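FMN-binding domain-containing protein (Clostridium perfringens, PDB 3O6U) is of unknown function but probably binds flavin mononucleotide. Local coordinates at residues Asn38-Gly42 with Glu43-Met47; Asp51-Tyr54 with Asn55-Met58; Ser62-Gly65 with Pro66-Glu70; Ser94-Gln97 with Phe98-Leu101; Ala102-Val105 with Leu106-Glu110. All coordinates share one frame; numbering follows the deposited sequence.

Contact 1. Residues Asn38-Gly42 with Glu43-Met47; sequences NEFNG and ETNAM
Asn-41 OD1 is the hub of this turn. Thr-44 N, three residues on, is its chief donor, reaching it at 2.7 Å through a nearly straight bond, N-H...O 166°, lying in the plane of the side-chain carbonyl. Two weaker bonds add to it, one from Thr-44 OG1 at 2.9 Å and one from Glu-43 N, strongly bent. The side-chain oxygen can face these donors because CG of Asn-41 stands anti to the backbone N (chi1 -180°), which turns the group in over the start of the turn. Thr-44 OG1 in turn accepts from Ala-46 N at 3.2 Å, an ST turn, so one side-chain bond leads into the next round the bend. The backbones close the loop from both ends: Asn-41 N gives its hydrogen to Ala-46 O at 2.9 Å, and Asn-45 N returns one to Asn-41 O at 2.7 Å.

Beyond the turn, Met-47, a selenomethionine, is joined to Phe-40 by a single backbone bridge, their CA atoms 4.4 Å apart, and folds its bent chain back over the strand. Its SE lies 3.6 Å from Asn-38 CB and makes an oblique Met-aromatic contact with the Phe-40 ring. Asn-45 OD1 approaches the same ring obliquely, 3.4 Å from Phe-40 CD1. The loop thus doubles back beside the end of strand 32-41, an outermost strand of the sheet within this chain, while Phe-40 packs on Lys-20 and Lys-22 of the adjoining strand 19-27.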
loop_
_atom_site.group_PDB
_atom_site.type_symbol
_atom_site.label_atom_id
_atom_site.label_comp_id
_atom_site.label_asym_id
_atom_site.label_seq_id
_atom_site.Cartn_x
_atom_site.Cartn_y
_atom_site.Cartn_z
ATOM N N ASN A 38 -2.848 -2.510 -2.631
ATOM C CA ASN A 38 -2.691 -3.362 -3.788
ATOM C C ASN A 38 -1.741 -2.869 -4.857
ATOM O O ASN A 38 -1.806 -1.705 -5.267
ATOM C CB ASN A 38 -4.035 -3.565 -4.505
ATOM C CG ASN A 38 -4.998 -4.412 -3.729
ATOM O OD1 ASN A 38 -4.843 -5.629 -3.644
ATOM N ND2 ASN A 38 -5.999 -3.775 -3.148
ATOM N N GLU A 39 -0.838 -3.759 -5.269
ATOM C CA GLU A 39 -0.015 -3.507 -6.448
ATOM C C GLU A 39 -0.914 -4.106 -7.565
ATOM O O GLU A 39 -1.626 -5.087 -7.359
ATOM C CB GLU A 39 1.335 -4.181 -6.337
ATOM C CG GLU A 39 2.150 -3.526 -5.205
ATOM C CD GLU A 39 3.339 -4.354 -4.746
ATOM O OE1 GLU A 39 3.565 -5.447 -5.308
ATOM O OE2 GLU A 39 4.054 -3.908 -3.817
ATOM N N PHE A 40 -0.900 -3.499 -8.736
ATOM C CA PHE A 40 -1.834 -3.922 -9.774
ATOM C C PHE A 40 -1.453 -3.369 -11.129
ATOM O O PHE A 40 -0.737 -2.380 -11.241
ATOM C CB PHE A 40 -3.256 -3.458 -9.382
ATOM C CG PHE A 40 -3.452 -1.958 -9.425
ATOM C CD1 PHE A 40 -3.987 -1.343 -10.560
ATOM C CD2 PHE A 40 -3.102 -1.160 -8.337
ATOM C CE1 PHE A 40 -4.172 0.049 -10.613
ATOM C CE2 PHE A 40 -3.282 0.225 -8.385
ATOM C CZ PHE A 40 -3.816 0.828 -9.527
ATOM N N ASN A 41 -1.958 -4.007 -12.166
ATOM C CA ASN A 41 -1.602 -3.600 -13.506
ATOM C C ASN A 41 -2.341 -2.330 -13.894
ATOM O O ASN A 41 -3.573 -2.291 -13.901
ATOM C CB ASN A 41 -1.881 -4.769 -14.463
ATOM C CG ASN A 41 -1.543 -4.454 -15.896
ATOM O OD1 ASN A 41 -2.334 -3.838 -16.611
ATOM N ND2 ASN A 41 -0.356 -4.864 -16.327
ATOM N N GLY A 42 -1.565 -1.287 -14.185
ATOM C CA GLY A 42 -2.127 -0.006 -14.567
ATOM C C GLY A 42 -3.246 -0.046 -15.593
ATOM O O GLY A 42 -4.279 0.588 -15.409
ATOM N N GLU A 43 -3.062 -0.836 -16.639
ATOM C CA GLU A 43 -4.006 -0.924 -17.735
ATOM C C GLU A 43 -5.142 -1.912 -17.582
ATOM O O GLU A 43 -6.276 -1.594 -17.912
ATOM C CB GLU A 43 -3.228 -1.256 -19.009
ATOM C CG GLU A 43 -2.026 -0.349 -19.238
ATOM C CD GLU A 43 -2.422 1.118 -19.314
ATOM O OE1 GLU A 43 -3.193 1.486 -20.238
ATOM O OE2 GLU A 43 -1.965 1.907 -18.446
ATOM N N THR A 44 -4.840 -3.111 -17.085
ATOM C CA THR A 44 -5.845 -4.174 -16.955
ATOM C C THR A 44 -6.489 -4.201 -15.595
ATOM O O THR A 44 -7.577 -4.750 -15.417
ATOM C CB THR A 44 -5.234 -5.559 -17.147
ATOM O OG1 THR A 44 -4.331 -5.808 -16.064
ATOM C CG2 THR A 44 -4.481 -5.651 -18.480
ATOM N N ASN A 45 -5.788 -3.641 -14.626
ATOM C CA ASN A 45 -6.267 -3.595 -13.262
ATOM C C ASN A 45 -6.221 -4.942 -12.530
ATOM O O ASN A 45 -6.783 -5.101 -11.437
ATOM C CB ASN A 45 -7.661 -2.971 -13.215
ATOM C CG ASN A 45 -7.925 -2.284 -11.900
ATOM O OD1 ASN A 45 -7.272 -1.287 -11.567
ATOM N ND2 ASN A 45 -8.871 -2.817 -11.127
ATOM N N ALA A 46 -5.561 -5.911 -13.145
ATOM C CA ALA A 46 -5.347 -7.187 -12.483
ATOM C C ALA A 46 -4.464 -6.953 -11.246
ATOM O O ALA A 46 -3.406 -6.314 -11.305
ATOM C CB ALA A 46 -4.633 -8.167 -13.412
HETATM N N MSE A 47 -4.960 -7.450 -10.126
HETATM C CA MSE A 47 -4.285 -7.417 -8.835
HETATM C C MSE A 47 -3.128 -8.428 -8.784
HETATM O O MSE A 47 -3.279 -9.597 -9.133
HETATM C CB MSE A 47 -5.304 -7.748 -7.762
HETATM C CG MSE A 47 -6.495 -6.791 -7.791
HETATM SE SE MSE A 47 -5.964 -4.964 -7.267
HETATM C CE MSE A 47 -7.096 -3.861 -8.425
#

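Contact 2. Residues Asp51-Tyr54 with Asn55-Met58; sequences DKDY and NEKM
The backbone from Asp-51 to Met-58 covers the N-cap and the first two turns or so of helix 52-62: Asn-55 N bonds to Asp-51 O at 3.0 Å, Glu-56 N to Lys-52 O at 2.9 Å and Lys-57 N to Asp-53 O at 3.2 Å, while the bond from Met-58 N to Tyr-54 O is weak. On the side-chain level, Lys-57 bends back along the helix and brings NZ towards the Tyr-54 ring, 4.9 Å from its centroid and 28° off the ring normal, an off-centre cation-pi contact. The same ring also meets Tyr-19, with the two planes steeply inclined.

Asp-51 occupies the N-cap: its OD1 takes the hydrogen of Tyr-54 N at 2.8 Å in a bond of 175°, with the donor standing well above the carboxylate plane. This caps an amide of the first turn, and the carboxylate would probably be favoured by the helix dipole.

On another flank Lys-52 and Glu-56, one turn apart, pair as a salt bridge, although the modelled separation is too short for their exact placement to be trusted. Glu-56 OE1 also lies 4.1 Å from Asp-53 OD1, a like-charged neighbour. Asn-55 turns its side chain to Pro-66 and Ala-67 of helix 66-80.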
loop_
_atom_site.group_PDB
_atom_site.type_symbol
_atom_site.label_atom_id
_atom_site.label_comp_id
_atom_site.label_asym_id
_atom_site.label_seq_id
_atom_site.Cartn_x
_atom_site.Cartn_y
_atom_site.Cartn_z
ATOM N N ASP A 51 -2.294 -13.043 -8.705
ATOM C CA ASP A 51 -1.516 -13.712 -9.748
ATOM C C ASP A 51 -0.656 -14.867 -9.225
ATOM O O ASP A 51 0.410 -14.660 -8.654
ATOM C CB ASP A 51 -0.635 -12.697 -10.495
ATOM C CG ASP A 51 0.185 -13.337 -11.609
ATOM O OD1 ASP A 51 0.462 -14.550 -11.551
ATOM O OD2 ASP A 51 0.585 -12.621 -12.544
ATOM N N LYS A 52 -1.137 -16.083 -9.444
ATOM C CA LYS A 52 -0.470 -17.314 -9.024
ATOM C C LYS A 52 0.988 -17.448 -9.457
ATOM O O LYS A 52 1.865 -17.667 -8.618
ATOM C CB LYS A 52 -1.241 -18.517 -9.557
ATOM C CG LYS A 52 -1.004 -19.814 -8.824
ATOM C CD LYS A 52 -1.929 -20.877 -9.384
ATOM C CE LYS A 52 -1.773 -22.173 -8.640
ATOM N NZ LYS A 52 -0.349 -22.417 -8.337
ATOM N N ASP A 53 1.257 -17.331 -10.759
ATOM C CA ASP A 53 2.633 -17.481 -11.246
ATOM C C ASP A 53 3.533 -16.395 -10.718
ATOM O O ASP A 53 4.680 -16.657 -10.376
ATOM C CB ASP A 53 2.704 -17.496 -12.781
ATOM C CG ASP A 53 2.260 -18.816 -13.375
ATOM O OD1 ASP A 53 2.120 -19.797 -12.605
ATOM O OD2 ASP A 53 2.060 -18.871 -14.611
ATOM N N TYR A 54 3.022 -15.173 -10.653
ATOM C CA TYR A 54 3.825 -14.084 -10.138
ATOM C C TYR A 54 4.213 -14.373 -8.699
ATOM O O TYR A 54 5.335 -14.072 -8.283
ATOM C CB TYR A 54 3.073 -12.760 -10.189
ATOM C CG TYR A 54 3.969 -11.586 -9.909
ATOM C CD1 TYR A 54 4.424 -11.313 -8.615
ATOM C CD2 TYR A 54 4.389 -10.762 -10.945
ATOM C CE1 TYR A 54 5.281 -10.239 -8.363
ATOM C CE2 TYR A 54 5.240 -9.692 -10.711
ATOM C CZ TYR A 54 5.683 -9.433 -9.421
ATOM O OH TYR A 54 6.523 -8.366 -9.212
ATOM N N ASN A 55 3.290 -14.947 -7.932
ATOM C CA ASN A 55 3.604 -15.248 -6.552
ATOM C C ASN A 55 4.583 -16.381 -6.395
ATOM O O ASN A 55 5.626 -16.212 -5.784
ATOM C CB ASN A 55 2.359 -15.628 -5.753
ATOM C CG ASN A 55 1.547 -14.443 -5.352
ATOM O OD1 ASN A 55 0.662 -14.024 -6.097
ATOM N ND2 ASN A 55 1.843 -13.874 -4.177
ATOM N N GLU A 56 4.235 -17.538 -6.955
ATOM C CA GLU A 56 5.053 -18.733 -6.787
ATOM C C GLU A 56 6.513 -18.500 -7.091
ATOM O O GLU A 56 7.387 -18.916 -6.318
ATOM C CB GLU A 56 4.484 -19.895 -7.596
ATOM C CG GLU A 56 3.267 -20.523 -6.952
ATOM C CD GLU A 56 2.636 -21.576 -7.832
ATOM O OE1 GLU A 56 3.002 -21.654 -9.030
ATOM O OE2 GLU A 56 1.765 -22.314 -7.330
ATOM N N LYS A 57 6.784 -17.842 -8.209
ATOM C CA LYS A 57 8.161 -17.512 -8.534
ATOM C C LYS A 57 8.740 -16.624 -7.403
ATOM O O LYS A 57 9.941 -16.697 -7.110
ATOM C CB LYS A 57 8.224 -16.759 -9.885
ATOM C CG LYS A 57 9.356 -15.728 -10.020
ATOM C CD LYS A 57 8.845 -14.294 -9.838
ATOM C CE LYS A 57 9.266 -13.700 -8.506
ATOM N NZ LYS A 57 9.297 -12.206 -8.480
HETATM N N MSE A 58 7.868 -15.836 -6.747
HETATM C CA MSE A 58 8.258 -14.875 -5.691
HETATM C C MSE A 58 8.426 -15.495 -4.305
HETATM O O MSE A 58 9.337 -15.121 -3.562
HETATM C CB MSE A 58 7.273 -13.696 -5.698
HETATM C CG MSE A 58 7.298 -12.824 -4.451
HETATM SE SE MSE A 58 8.456 -11.239 -4.489
HETATM C CE MSE A 58 9.964 -12.092 -5.374
#

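Contact 3. Residues Ser62-Gly65 with Pro66-Glu70; sequences SGIG and PAEYE
One carbonyl oxygen starts the helix here by taking two amides from opposite faces of its plane: Gly-65 O accepts Tyr-69 N at 2.7 Å, with an N-H...O angle of 165°, and Glu-68 N at 2.8 Å through a more bent bond. Gly-65 is the N-cap of helix 66-80, and Pro-66 follows as the first helical residue, a place where proline's missing N-H costs no helical bond.

The Tyr-69 ring folds back under this first turn. With CG between the backbone N and the carbonyl carbon (chi1 66°), the ring runs beside the Gly-65 peptide, its CD2 3.3 Å from Gly-65 C. Pro-66 CA sits over the centre of one ring face, 3.4 Å above the plane, a CH-pi contact.

Ile-64 lies against the first turn. Its CG1 branch passes obliquely across Glu-68, 3.5 Å from Glu-68 CB, and its CD1 ends 4.1 Å from Tyr-69 CB. Before it, Ser-62 OG accepts from Ile-64 N at 3.2 Å in an ST turn, and Gly-63 leaves the preceding helix with positive phi (101°), a conformation that suits glycine.

The loop thus joins helices 52-62 and 66-80. Pro-66 packs on Lys-48 and Arg-49 of the loop before the first of them, Tyr-69 OH bonds to Glu-39 on strand 32-41, and Ile-64 leans on Ile-88 in a loop.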
loop_
_atom_site.group_PDB
_atom_site.type_symbol
_atom_site.label_atom_id
_atom_site.label_comp_id
_atom_site.label_asym_id
_atom_site.label_seq_id
_atom_site.Cartn_x
_atom_site.Cartn_y
_atom_site.Cartn_z
ATOM N N SER A 62 12.662 -15.053 -3.069
ATOM C CA SER A 62 12.917 -14.387 -1.796
ATOM C C SER A 62 12.251 -15.058 -0.622
ATOM O O SER A 62 12.617 -14.811 0.521
ATOM C CB SER A 62 12.374 -12.958 -1.870
ATOM O OG SER A 62 10.961 -12.962 -1.676
ATOM N N GLY A 63 11.244 -15.873 -0.917
ATOM C CA GLY A 63 10.481 -16.541 0.124
ATOM C C GLY A 63 9.126 -15.898 0.438
ATOM O O GLY A 63 8.443 -16.356 1.361
ATOM N N ILE A 64 8.721 -14.859 -0.309
ATOM C CA ILE A 64 7.440 -14.187 -0.038
ATOM C C ILE A 64 6.912 -13.245 -1.135
ATOM O O ILE A 64 7.639 -12.397 -1.650
ATOM C CB ILE A 64 7.498 -13.394 1.348
ATOM C CG1 ILE A 64 6.080 -13.084 1.835
ATOM C CG2 ILE A 64 8.286 -12.100 1.226
ATOM C CD1 ILE A 64 6.037 -12.161 3.051
ATOM N N GLY A 65 5.631 -13.431 -1.459
ATOM C CA GLY A 65 4.937 -12.641 -2.468
ATOM C C GLY A 65 3.792 -11.764 -1.956
ATOM O O GLY A 65 3.399 -11.835 -0.783
ATOM N N PRO A 66 3.189 -10.987 -2.893
ATOM C CA PRO A 66 2.078 -10.061 -2.596
ATOM C C PRO A 66 0.929 -10.624 -1.781
ATOM O O PRO A 66 0.418 -9.968 -0.870
ATOM C CB PRO A 66 1.607 -9.618 -3.994
ATOM C CG PRO A 66 2.710 -10.044 -4.932
ATOM C CD PRO A 66 3.308 -11.262 -4.327
ATOM N N ALA A 67 0.549 -11.829 -2.147
ATOM C CA ALA A 67 -0.512 -12.572 -1.488
ATOM C C ALA A 67 -0.242 -12.602 0.010
ATOM O O ALA A 67 -1.170 -12.529 0.807
ATOM C CB ALA A 67 -0.589 -13.969 -2.067
ATOM N N GLU A 68 1.033 -12.708 0.372
ATOM C CA GLU A 68 1.440 -12.648 1.765
ATOM C C GLU A 68 1.818 -11.220 2.232
ATOM O O GLU A 68 1.282 -10.750 3.241
ATOM C CB GLU A 68 2.654 -13.553 2.019
ATOM C CG GLU A 68 2.602 -14.838 1.218
ATOM C CD GLU A 68 3.567 -15.902 1.709
ATOM O OE1 GLU A 68 4.788 -15.770 1.465
ATOM O OE2 GLU A 68 3.096 -16.873 2.347
ATOM N N TYR A 69 2.705 -10.518 1.516
ATOM C CA TYR A 69 3.134 -9.227 2.042
ATOM C C TYR A 69 2.121 -8.111 2.070
ATOM O O TYR A 69 2.157 -7.303 3.006
ATOM C CB TYR A 69 4.485 -8.729 1.421
ATOM C CG TYR A 69 4.527 -8.373 -0.053
ATOM C CD1 TYR A 69 3.805 -7.297 -0.570
ATOM C CD2 TYR A 69 5.339 -9.091 -0.928
ATOM C CE1 TYR A 69 3.892 -6.966 -1.926
ATOM C CE2 TYR A 69 5.422 -8.767 -2.256
ATOM C CZ TYR A 69 4.704 -7.715 -2.751
ATOM O OH TYR A 69 4.781 -7.460 -4.097
ATOM N N GLU A 70 1.175 -8.088 1.127
ATOM C CA GLU A 70 0.224 -6.979 1.108
ATOM C C GLU A 70 -0.697 -6.996 2.290
ATOM O O GLU A 70 -0.946 -5.959 2.890
ATOM C CB GLU A 70 -0.560 -6.916 -0.218
ATOM C CG GLU A 70 0.331 -6.614 -1.421
ATOM C CD GLU A 70 -0.449 -6.522 -2.706
ATOM O OE1 GLU A 70 -1.600 -7.021 -2.726
ATOM O OE2 GLU A 70 0.083 -5.965 -3.690
#

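Contact 4. Residues Ser94-Gln97 with Phe98-Leu101; sequences SSNQ and FKKL
Phe-98 N and Ser-94 O make the shortest of four successive backbone bonds, 2.6 Å; Lys-99 N to Ser-95 O, Lys-100 N to Asn-96 O and Leu-101 N to Gln-97 O follow, lengthening to 3.3 Å for the last. Side chains close on the same carbonyls. Phe-98 CB lies 3.1 Å from Ser-94 O, and the Lys-99 chain runs back past Ser-95 O, with CG 3.0 Å away. Asn-96 and Lys-99 lie side by side and point the same way, although their nearest side-chain atoms, Asn-96 ND2 and Lys-99 CD, stay 4.2 Å apart. Leu-101 CG comes within 3.7 Å of Gln-97 O.

The polar ends are fixed by partners farther off. Ser-94 OG bonds to Glu-39 OE2, and Ser-95 OG to Ala-91 O and Ile-88 N, which ties the early helix to the loop before it. A bend at chi3 (66°) turns the end of the Lys-99 chain, and its NZ bonds to Ile-85 O. Gln-97, with an extended chain, gives NE2 to Tyr-37 OH.

The apolar side chains face the opposing layers. CG of Phe-98 lies anti to the backbone N (chi1 179°), and the ring is carried off towards helix 66-80, where it packs on Leu-73 and Leu-77; it also meets Tyr-37 edge-to-face. Leu-101 settles on Ala-21, Leu-23 and Val-9 of the sheet. Leu-101 and Phe-98 on the buried side, against the sheet and helix 66-80, and exposed Lys-100 on another side give an amphipathic helix, here the long helix 92-111 laid against the beta-sheet of this FMN-binding-family domain.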
loop_
_atom_site.group_PDB
_atom_site.type_symbol
_atom_site.label_atom_id
_atom_site.label_comp_id
_atom_site.label_asym_id
_atom_site.label_seq_id
_atom_site.Cartn_x
_atom_site.Cartn_y
_atom_site.Cartn_z
ATOM N N SER A 94 8.432 -3.425 -1.879
ATOM C CA SER A 94 7.043 -3.112 -1.593
ATOM C C SER A 94 6.880 -2.459 -0.213
ATOM O O SER A 94 6.061 -1.555 -0.032
ATOM C CB SER A 94 6.215 -4.385 -1.712
ATOM O OG SER A 94 6.327 -4.893 -3.033
ATOM N N SER A 95 7.678 -2.886 0.757
ATOM C CA SER A 95 7.591 -2.283 2.074
ATOM C C SER A 95 7.906 -0.793 1.970
ATOM O O SER A 95 7.184 0.046 2.520
ATOM C CB SER A 95 8.559 -2.984 3.028
ATOM O OG SER A 95 8.250 -4.367 3.089
ATOM N N ASN A 96 8.970 -0.468 1.240
ATOM C CA ASN A 96 9.373 0.926 1.053
ATOM C C ASN A 96 8.336 1.677 0.214
ATOM O O ASN A 96 7.952 2.790 0.560
ATOM C CB ASN A 96 10.749 0.985 0.402
ATOM C CG ASN A 96 11.877 0.625 1.372
ATOM O OD1 ASN A 96 12.990 0.318 0.945
ATOM N ND2 ASN A 96 11.597 0.680 2.672
ATOM N N GLN A 97 7.901 1.096 -0.901
ATOM C CA GLN A 97 6.848 1.734 -1.678
ATOM C C GLN A 97 5.620 1.971 -0.767
ATOM O O GLN A 97 5.101 3.090 -0.708
ATOM C CB GLN A 97 6.471 0.854 -2.869
ATOM C CG GLN A 97 5.230 1.319 -3.626
ATOM C CD GLN A 97 5.136 0.703 -5.007
ATOM O OE1 GLN A 97 5.603 1.282 -5.981
ATOM N NE2 GLN A 97 4.561 -0.484 -5.092
ATOM N N PHE A 98 5.177 0.929 -0.049
ATOM C CA PHE A 98 4.041 1.028 0.885
ATOM C C PHE A 98 4.242 2.152 1.893
ATOM O O PHE A 98 3.312 2.929 2.147
ATOM C CB PHE A 98 3.842 -0.287 1.662
ATOM C CG PHE A 98 2.683 -0.263 2.670
ATOM C CD1 PHE A 98 1.373 -0.527 2.272
ATOM C CD2 PHE A 98 2.917 0.013 4.023
ATOM C CE1 PHE A 98 0.322 -0.529 3.201
ATOM C CE2 PHE A 98 1.876 0.015 4.945
ATOM C CZ PHE A 98 0.573 -0.253 4.533
ATOM N N LYS A 99 5.443 2.236 2.467
ATOM C CA LYS A 99 5.732 3.265 3.457
ATOM C C LYS A 99 5.547 4.670 2.904
ATOM O O LYS A 99 4.958 5.508 3.582
ATOM C CB LYS A 99 7.142 3.072 4.063
ATOM C CG LYS A 99 7.226 1.799 4.938
ATOM C CD LYS A 99 8.623 1.501 5.490
ATOM C CE LYS A 99 9.073 2.563 6.481
ATOM N NZ LYS A 99 10.163 2.088 7.375
ATOM N N LYS A 100 5.990 4.929 1.671
ATOM C CA LYS A 100 5.814 6.274 1.090
ATOM C C LYS A 100 4.327 6.649 0.922
ATOM O O LYS A 100 3.919 7.763 1.262
ATOM C CB LYS A 100 6.565 6.402 -0.243
ATOM C CG LYS A 100 8.104 6.402 -0.097
ATOM C CD LYS A 100 8.804 6.570 -1.449
ATOM C CE LYS A 100 10.339 6.523 -1.340
ATOM N NZ LYS A 100 10.913 5.176 -1.660
ATOM N N LEU A 101 3.525 5.710 0.416
ATOM C CA LEU A 101 2.078 5.901 0.255
ATOM C C LEU A 101 1.419 6.120 1.638
ATOM O O LEU A 101 0.549 6.986 1.783
ATOM C CB LEU A 101 1.466 4.693 -0.472
ATOM C CG LEU A 101 1.880 4.523 -1.945
ATOM C CD1 LEU A 101 1.272 3.267 -2.547
ATOM C CD2 LEU A 101 1.448 5.734 -2.718
#

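Contact 5. Residues Ala102-Val105 with Leu106-Glu110; sequences AEKV and LKNAE
Leu-106 opens the second segment by bonding its N to Ala-102 O at 2.9 Å, and its side chain stays by the same carbonyl, with CG 3.1 Å from Ala-102 O. The neighbouring Val-105 CG1 approaches Leu-106 CG at 4.4 Å, a loose apolar contact.

Lys-107 N bonds to Glu-103 O at 3.1 Å and makes a second, weak bond to Lys-104 O. Its chain, bent at chi3 (-50°), brings CE within 3.7 Å of Lys-104 CD, the two aliphatic chains crossing at an oblique angle there. Their NZ atoms stand 3.1 Å apart; both are donors, and the like charges probably disfavour one another.

Asn-108 N continues the helical pattern to Lys-104 O. Its side chain lies beside that carbonyl, CG to Lys-104 O 3.4 Å, while ND2 bonds to Thr-117 OG1. Ala-109 N then bonds to Val-105 O at 3.0 Å.

This is the later part of helix 92-111, lying against the sheet. Val-105 packs on Tyr-7 and Val-9 of strand 5-11 and on Leu-23 and Ile-25 of strand 19-27, Ala-109 reaches Tyr-7, and Asn-108 links the helix to strand 117-119.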
loop_
_atom_site.group_PDB
_atom_site.type_symbol
_atom_site.label_atom_id
_atom_site.label_comp_id
_atom_site.label_asym_id
_atom_site.label_seq_id
_atom_site.Cartn_x
_atom_site.Cartn_y
_atom_site.Cartn_z
ATOM N N ALA A 102 1.811 5.349 2.650
ATOM C CA ALA A 102 1.287 5.586 4.002
ATOM C C ALA A 102 1.638 7.009 4.511
ATOM O O ALA A 102 0.774 7.681 5.085
ATOM C CB ALA A 102 1.824 4.543 4.973
ATOM N N GLU A 103 2.876 7.475 4.312
ATOM C CA GLU A 103 3.224 8.824 4.758
ATOM C C GLU A 103 2.289 9.831 4.087
ATOM O O GLU A 103 1.712 10.685 4.760
ATOM C CB GLU A 103 4.694 9.164 4.423
ATOM C CG GLU A 103 5.689 8.181 5.049
ATOM C CD GLU A 103 7.134 8.353 4.575
ATOM O OE1 GLU A 103 7.492 9.448 4.078
ATOM O OE2 GLU A 103 7.918 7.383 4.724
ATOM N N LYS A 104 2.094 9.712 2.776
ATOM C CA LYS A 104 1.238 10.662 2.096
ATOM C C LYS A 104 -0.241 10.528 2.431
ATOM O O LYS A 104 -0.916 11.544 2.581
ATOM C CB LYS A 104 1.442 10.593 0.582
ATOM C CG LYS A 104 0.687 11.702 -0.143
ATOM C CD LYS A 104 1.218 13.074 0.272
ATOM C CE LYS A 104 0.578 14.200 -0.541
ATOM N NZ LYS A 104 1.155 15.548 -0.217
ATOM N N VAL A 105 -0.756 9.300 2.571
ATOM C CA VAL A 105 -2.184 9.148 2.900
ATOM C C VAL A 105 -2.483 9.653 4.318
ATOM O O VAL A 105 -3.547 10.229 4.563
ATOM C CB VAL A 105 -2.711 7.662 2.676
ATOM C CG1 VAL A 105 -2.503 6.757 3.901
ATOM C CG2 VAL A 105 -4.185 7.720 2.287
ATOM N N LEU A 106 -1.535 9.453 5.235
ATOM C CA LEU A 106 -1.670 9.920 6.616
ATOM C C LEU A 106 -1.619 11.452 6.705
ATOM O O LEU A 106 -2.251 12.032 7.587
ATOM C CB LEU A 106 -0.582 9.286 7.499
ATOM C CG LEU A 106 -0.789 7.783 7.795
ATOM C CD1 LEU A 106 0.419 7.175 8.495
ATOM C CD2 LEU A 106 -2.019 7.603 8.640
ATOM N N LYS A 107 -0.871 12.108 5.815
ATOM C CA LYS A 107 -0.846 13.562 5.836
ATOM C C LYS A 107 -2.231 14.053 5.434
ATOM O O LYS A 107 -2.749 15.016 6.010
ATOM C CB LYS A 107 0.171 14.144 4.847
ATOM C CG LYS A 107 1.607 14.175 5.352
ATOM C CD LYS A 107 2.407 15.272 4.646
ATOM C CE LYS A 107 2.254 15.191 3.120
ATOM N NZ LYS A 107 2.267 16.537 2.449
ATOM N N ASN A 108 -2.825 13.393 4.441
ATOM C CA ASN A 108 -4.141 13.787 3.949
ATOM C C ASN A 108 -5.209 13.584 5.005
ATOM O O ASN A 108 -6.170 14.344 5.083
ATOM C CB ASN A 108 -4.488 13.013 2.670
ATOM C CG ASN A 108 -3.601 13.398 1.495
ATOM O OD1 ASN A 108 -2.836 14.359 1.558
ATOM N ND2 ASN A 108 -3.713 12.651 0.412
ATOM N N ALA A 109 -5.039 12.556 5.825
ATOM C CA ALA A 109 -5.984 12.295 6.899
ATOM C C ALA A 109 -5.926 13.457 7.888
ATOM O O ALA A 109 -6.954 13.851 8.438
ATOM C CB ALA A 109 -5.642 10.993 7.596
ATOM N N GLU A 110 -4.729 14.006 8.099
ATOM C CA GLU A 110 -4.532 15.140 9.004
ATOM C C GLU A 110 -5.203 16.398 8.499
ATOM O O GLU A 110 -5.805 17.139 9.278
ATOM C CB GLU A 110 -3.052 15.442 9.191
ATOM C CG GLU A 110 -2.304 14.467 10.085
ATOM C CD GLU A 110 -0.879 14.932 10.333
ATOM O OE1 GLU A 110 -0.648 16.160 10.251
ATOM O OE2 GLU A 110 -0.002 14.089 10.619
#

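Glu-39 of contact 1 ties three of the contacts together: its OE1 lies 2.6 Å from Tyr-69 OH of contact 3 and its OE2 2.6 Å from Ser-94 OG of contact 4, both probable hydrogen bonds. Tyr-69 OH and Ser-94 OG also approach at 3.2 Å, closing a small polar triangle among strand 32-41, helix 66-80 and helix 92-111. Contacts 2 and 3, centres about 9 Å apart, pack directly, Met-58 of contact 2 lying against Ile-64 and Gly-65 of contact 3. Contacts 4 and 5 succeed one another along helix 92-111, centres about 13 Å apart. Contact 5 lies far from contact 2, about 31 Å between centres.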